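Local coordinates for protein putative sugar phosphate isomerase (Acidithiobacillus ferrooxidans, PDB 3L2H) that probably binds a metal ion in a cupin domain and may act as a sugar phosphate isomerase, at residues N27-L37 with H49-T60. Sequence-based numbering, arbitrary orientation.
Sequences NPGAVRVNKSL and HLIQIEPGKEST. With CXS (3-cyclohexyl-1-propylsulfonic acid), chain L; EDO (1,2-ethanediol), chain N.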
loop_
_atom_site.group_PDB
_atom_site.type_symbol
_atom_site.label_atom_id
_atom_site.label_comp_id
_atom_site.label_asym_id
_atom_site.label_seq_id
_atom_site.Cartn_x
_atom_site.Cartn_y
_atom_site.Cartn_z
ATOM N N ASN B 27 4.371 -12.616 -27.973
ATOM C CA ASN B 27 3.582 -13.651 -28.689
ATOM C C ASN B 27 2.826 -13.028 -29.850
ATOM O O ASN B 27 1.805 -12.344 -29.639
ATOM C CB ASN B 27 2.617 -14.397 -27.752
ATOM C CG ASN B 27 1.903 -15.529 -28.444
ATOM O OD1 ASN B 27 2.053 -15.728 -29.657
ATOM N ND2 ASN B 27 1.074 -16.252 -27.694
ATOM N N PRO B 28 3.309 -13.253 -31.074
ATOM C CA PRO B 28 2.650 -12.628 -32.206
ATOM C C PRO B 28 1.283 -13.227 -32.507
ATOM O O PRO B 28 0.511 -12.627 -33.241
ATOM C CB PRO B 28 3.650 -12.862 -33.375
ATOM C CG PRO B 28 4.431 -13.984 -32.985
ATOM C CD PRO B 28 4.543 -13.954 -31.490
ATOM N N GLY B 29 0.989 -14.403 -31.950
ATOM C CA GLY B 29 -0.335 -14.986 -32.075
ATOM C C GLY B 29 -1.341 -14.431 -31.077
ATOM O O GLY B 29 -2.559 -14.672 -31.213
ATOM N N ALA B 30 -0.866 -13.662 -30.087
ATOM C CA ALA B 30 -1.767 -13.118 -29.051
ATOM C C ALA B 30 -2.287 -11.751 -29.519
ATOM O O ALA B 30 -1.808 -10.692 -29.076
ATOM C CB ALA B 30 -1.091 -13.014 -27.696
ATOM N N VAL B 31 -3.288 -11.815 -30.393
ATOM C CA VAL B 31 -3.828 -10.670 -31.089
ATOM C C VAL B 31 -5.270 -10.584 -30.677
ATOM O O VAL B 31 -6.006 -11.555 -30.785
ATOM C CB VAL B 31 -3.731 -10.820 -32.631
ATOM C CG1 VAL B 31 -4.330 -9.618 -33.335
ATOM C CG2 VAL B 31 -2.278 -11.014 -33.047
ATOM N N ARG B 32 -5.681 -9.418 -30.192
ATOM C CA ARG B 32 -7.048 -9.242 -29.732
ATOM C C ARG B 32 -7.557 -7.804 -29.910
ATOM O O ARG B 32 -6.767 -6.853 -29.902
ATOM C CB ARG B 32 -7.123 -9.687 -28.256
ATOM C CG ARG B 32 -6.879 -8.614 -27.207
ATOM C CD ARG B 32 -6.505 -9.305 -25.864
ATOM N NE ARG B 32 -6.538 -8.395 -24.742
ATOM C CZ ARG B 32 -6.243 -8.760 -23.506
ATOM N NH1 ARG B 32 -5.870 -10.018 -23.232
ATOM N NH2 ARG B 32 -6.317 -7.871 -22.547
ATOM N N VAL B 33 -8.871 -7.652 -30.099
ATOM C CA VAL B 33 -9.482 -6.335 -30.074
ATOM C C VAL B 33 -9.733 -6.114 -28.603
ATOM O O VAL B 33 -10.343 -6.955 -27.954
ATOM C CB VAL B 33 -10.774 -6.235 -30.898
ATOM C CG1 VAL B 33 -11.470 -4.905 -30.629
ATOM C CG2 VAL B 33 -10.418 -6.356 -32.372
ATOM N N ASN B 34 -9.209 -5.025 -28.060
ATOM C CA ASN B 34 -9.342 -4.704 -26.652
ATOM C C ASN B 34 -10.104 -3.415 -26.459
ATOM O O ASN B 34 -9.686 -2.361 -26.970
ATOM C CB ASN B 34 -7.954 -4.561 -26.021
ATOM C CG ASN B 34 -8.005 -4.576 -24.527
ATOM O OD1 ASN B 34 -7.890 -5.655 -23.901
ATOM N ND2 ASN B 34 -8.119 -3.403 -23.922
ATOM N N LYS B 35 -11.214 -3.498 -25.744
ATOM C CA LYS B 35 -12.019 -2.356 -25.363
ATOM C C LYS B 35 -11.871 -2.148 -23.854
ATOM O O LYS B 35 -12.357 -2.946 -23.061
ATOM C CB LYS B 35 -13.477 -2.591 -25.743
ATOM C CG LYS B 35 -13.685 -2.754 -27.297
ATOM C CD LYS B 35 -15.171 -3.057 -27.655
ATOM C CE LYS B 35 -15.321 -3.338 -29.126
ATOM N NZ LYS B 35 -16.806 -3.487 -29.499
ATOM N N SER B 36 -11.180 -1.097 -23.469
ATOM C CA SER B 36 -10.885 -0.892 -22.094
ATOM C C SER B 36 -12.041 -0.099 -21.438
ATOM O O SER B 36 -12.148 1.158 -21.529
ATOM C CB SER B 36 -9.566 -0.179 -21.892
ATOM O OG SER B 36 -9.379 0.070 -20.490
ATOM N N LEU B 37 -12.949 -0.855 -20.860
ATOM C CA LEU B 37 -14.133 -0.250 -20.245
ATOM C C LEU B 37 -13.718 0.627 -19.046
ATOM O O LEU B 37 -14.182 1.766 -18.868
ATOM C CB LEU B 37 -15.112 -1.335 -19.834
ATOM C CG LEU B 37 -15.563 -2.318 -20.921
ATOM C CD1 LEU B 37 -16.670 -3.236 -20.357
ATOM C CD2 LEU B 37 -15.979 -1.590 -22.255
ATOM N N HIS B 49 -11.677 -5.072 -19.205
ATOM C CA HIS B 49 -11.495 -5.109 -20.639
ATOM C C HIS B 49 -12.485 -6.096 -21.265
ATOM O O HIS B 49 -12.606 -7.242 -20.820
ATOM C CB HIS B 49 -10.067 -5.550 -20.976
ATOM C CG HIS B 49 -9.001 -4.673 -20.403
ATOM N ND1 HIS B 49 -8.560 -3.527 -21.044
ATOM C CD2 HIS B 49 -8.303 -4.747 -19.240
ATOM C CE1 HIS B 49 -7.604 -2.967 -20.319
ATOM N NE2 HIS B 49 -7.430 -3.687 -19.221
ATOM N N LEU B 50 -13.158 -5.655 -22.306
ATOM C CA LEU B 50 -13.935 -6.554 -23.143
ATOM C C LEU B 50 -13.067 -6.894 -24.358
ATOM O O LEU B 50 -12.644 -6.013 -25.115
ATOM C CB LEU B 50 -15.259 -5.935 -23.517
ATOM C CG LEU B 50 -16.099 -7.020 -24.208
ATOM C CD1 LEU B 50 -17.486 -7.048 -23.635
ATOM C CD2 LEU B 50 -16.078 -6.870 -25.736
ATOM N N ILE B 51 -12.728 -8.160 -24.496
ATOM C CA ILE B 51 -11.762 -8.577 -25.519
ATOM C C ILE B 51 -12.422 -9.503 -26.518
ATOM O O ILE B 51 -13.369 -10.228 -26.185
ATOM C CB ILE B 51 -10.463 -9.223 -24.896
ATOM C CG1 ILE B 51 -10.744 -10.612 -24.339
ATOM C CG2 ILE B 51 -9.900 -8.333 -23.795
ATOM C CD1 ILE B 51 -9.506 -11.427 -24.009
ATOM N N GLN B 52 -11.936 -9.440 -27.745
ATOM C CA GLN B 52 -12.372 -10.326 -28.818
ATOM C C GLN B 52 -11.108 -10.991 -29.387
ATOM O O GLN B 52 -10.183 -10.280 -29.775
ATOM C CB GLN B 52 -13.107 -9.572 -29.928
ATOM C CG GLN B 52 -14.241 -8.679 -29.431
ATOM C CD GLN B 52 -14.759 -7.750 -30.509
ATOM O OE1 GLN B 52 -14.091 -7.523 -31.521
ATOM N NE2 GLN B 52 -15.969 -7.205 -30.305
ATOM N N ILE B 53 -11.121 -12.323 -29.419
ATOM C CA ILE B 53 -10.037 -13.152 -29.898
ATOM C C ILE B 53 -10.573 -13.958 -31.046
ATOM O O ILE B 53 -11.495 -14.794 -30.874
ATOM C CB ILE B 53 -9.550 -14.106 -28.794
ATOM C CG1 ILE B 53 -9.200 -13.319 -27.530
ATOM C CG2 ILE B 53 -8.380 -14.972 -29.297
ATOM C CD1 ILE B 53 -8.737 -14.193 -26.389
ATOM N N GLU B 54 -10.012 -13.739 -32.218
ATOM C CA GLU B 54 -10.462 -14.455 -33.400
ATOM C C GLU B 54 -9.914 -15.877 -33.450
ATOM O O GLU B 54 -8.915 -16.204 -32.791
ATOM C CB GLU B 54 -10.103 -13.692 -34.683
ATOM C CG GLU B 54 -10.783 -12.355 -34.845
ATOM C CD GLU B 54 -12.312 -12.370 -34.640
ATOM O OE1 GLU B 54 -12.966 -13.399 -34.816
ATOM O OE2 GLU B 54 -12.891 -11.320 -34.291
ATOM N N PRO B 55 -10.593 -16.752 -34.222
ATOM C CA PRO B 55 -10.103 -18.135 -34.334
ATOM C C PRO B 55 -8.638 -18.171 -34.741
ATOM O O PRO B 55 -8.213 -17.415 -35.607
ATOM C CB PRO B 55 -11.013 -18.731 -35.407
ATOM C CG PRO B 55 -12.295 -18.016 -35.218
ATOM C CD PRO B 55 -11.879 -16.580 -34.911
ATOM N N GLY B 56 -7.865 -19.015 -34.071
ATOM C CA GLY B 56 -6.446 -19.125 -34.310
ATOM C C GLY B 56 -5.573 -18.211 -33.468
ATOM O O GLY B 56 -4.364 -18.321 -33.533
ATOM N N LYS B 57 -6.151 -17.297 -32.681
ATOM C CA LYS B 57 -5.361 -16.375 -31.899
ATOM C C LYS B 57 -5.442 -16.710 -30.416
ATOM O O LYS B 57 -6.137 -17.598 -30.032
ATOM C CB LYS B 57 -5.802 -14.946 -32.168
ATOM C CG LYS B 57 -5.836 -14.585 -33.644
ATOM C CD LYS B 57 -4.471 -14.663 -34.300
ATOM C CE LYS B 57 -4.549 -14.115 -35.715
ATOM N NZ LYS B 57 -3.376 -14.560 -36.486
ATOM N N GLU B 58 -4.682 -15.994 -29.602
ATOM C CA GLU B 58 -4.557 -16.290 -28.198
ATOM C C GLU B 58 -4.733 -15.015 -27.400
ATOM O O GLU B 58 -4.593 -13.915 -27.915
ATOM C CB GLU B 58 -3.184 -16.868 -27.861
ATOM C CG GLU B 58 -2.841 -18.237 -28.396
ATOM C CD GLU B 58 -1.436 -18.616 -27.908
ATOM O OE1 GLU B 58 -1.217 -18.856 -26.675
ATOM O OE2 GLU B 58 -0.532 -18.518 -28.720
ATOM N N SER B 59 -4.983 -15.182 -26.113
ATOM C CA SER B 59 -5.301 -14.067 -25.243
ATOM C C SER B 59 -4.081 -13.307 -24.746
ATOM O O SER B 59 -4.204 -12.132 -24.364
ATOM C CB SER B 59 -6.118 -14.585 -24.032
ATOM O OG SER B 59 -5.355 -15.381 -23.125
ATOM N N THR B 60 -2.918 -13.971 -24.753
ATOM C CA THR B 60 -1.752 -13.459 -24.055
ATOM C C THR B 60 -0.534 -14.323 -24.370
ATOM O O THR B 60 -0.636 -15.267 -25.135
ATOM C CB THR B 60 -2.000 -13.498 -22.502
ATOM O OG1 THR B 60 -0.998 -12.739 -21.827
ATOM C CG2 THR B 60 -2.021 -14.954 -21.999
HETATM S S CXS L . -18.924 -6.447 -28.142
HETATM O O1 CXS L . -18.340 -7.777 -28.522
HETATM O O2 CXS L . -19.966 -6.058 -29.106
HETATM O O3 CXS L . -17.879 -5.413 -28.118
HETATM C C1 CXS L . -19.698 -6.625 -26.651
HETATM C C2 CXS L . -20.692 -7.777 -26.678
HETATM C C3 CXS L . -21.419 -7.953 -25.357
HETATM N N CXS L . -22.636 -8.722 -25.436
HETATM C C4 CXS L . -23.521 -8.794 -24.284
HETATM C C5 CXS L . -22.861 -9.540 -23.118
HETATM C C6 CXS L . -23.787 -9.517 -21.902
HETATM C C7 CXS L . -25.158 -10.115 -22.217
HETATM C C8 CXS L . -25.772 -9.515 -23.479
HETATM C C9 CXS L . -24.819 -9.518 -24.652
HETATM C C1 EDO N . -5.497 -12.392 -20.282
HETATM O O1 EDO N . -4.366 -12.434 -19.385
HETATM C C2 EDO N . -6.356 -13.622 -20.113
HETATM O O2 EDO N . -5.692 -14.713 -20.788
HETATM O O HOH W 1 -0.929 -13.660 -35.533
HETATM O O HOH W 2 -7.947 -11.800 -32.688
HETATM O O HOH W 3 -18.477 -5.532 -31.587
#
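Two neighbouring antiparallel strands of the cupin barrel meet here, paired V33 with Q52 and K35 with L50 through backbone hydrogen bonds. On one face, R32, N34 and H49 are linked by hydrogen bonds, with I51 packed against the guanidinium. In one of its two modelled conformers, R32 grips N34 OD1 side-on with NE and NH2, and NH1 adds a weak bond to S59 O. In this conformer I51 CG2 lies over one face of the guanidinium, 3.5 Å from R32 NE. N34 CG is anti to the backbone N (chi1 -165°), which sets the amide beside H49. N34 ND2 then donates to H49 ND1 at 2.9 Å, tilted from the ring plane. On the other face, K35 NZ and Q52 NE2 both bind the sulfonate of CXS, probably a crystallisation additive.

At the other end of the contact, N27 ND2 donates almost straight (174°) to E58 OE2 at 3.0 Å, from above the carboxylate plane. N27 ND2 also donates to T60 O at 3.2 Å. N27 OD1 accepts from G29 N in an Asx turn. E58 N donates to G29 O. With an alanine in place of N27 these side-chain bonds go, and E58 OE2 and T60 O would probably lose a donor, the carboxylate being freer to turn. Such antiparallel pairing of adjacent strands is typical of the cupin beta-barrel.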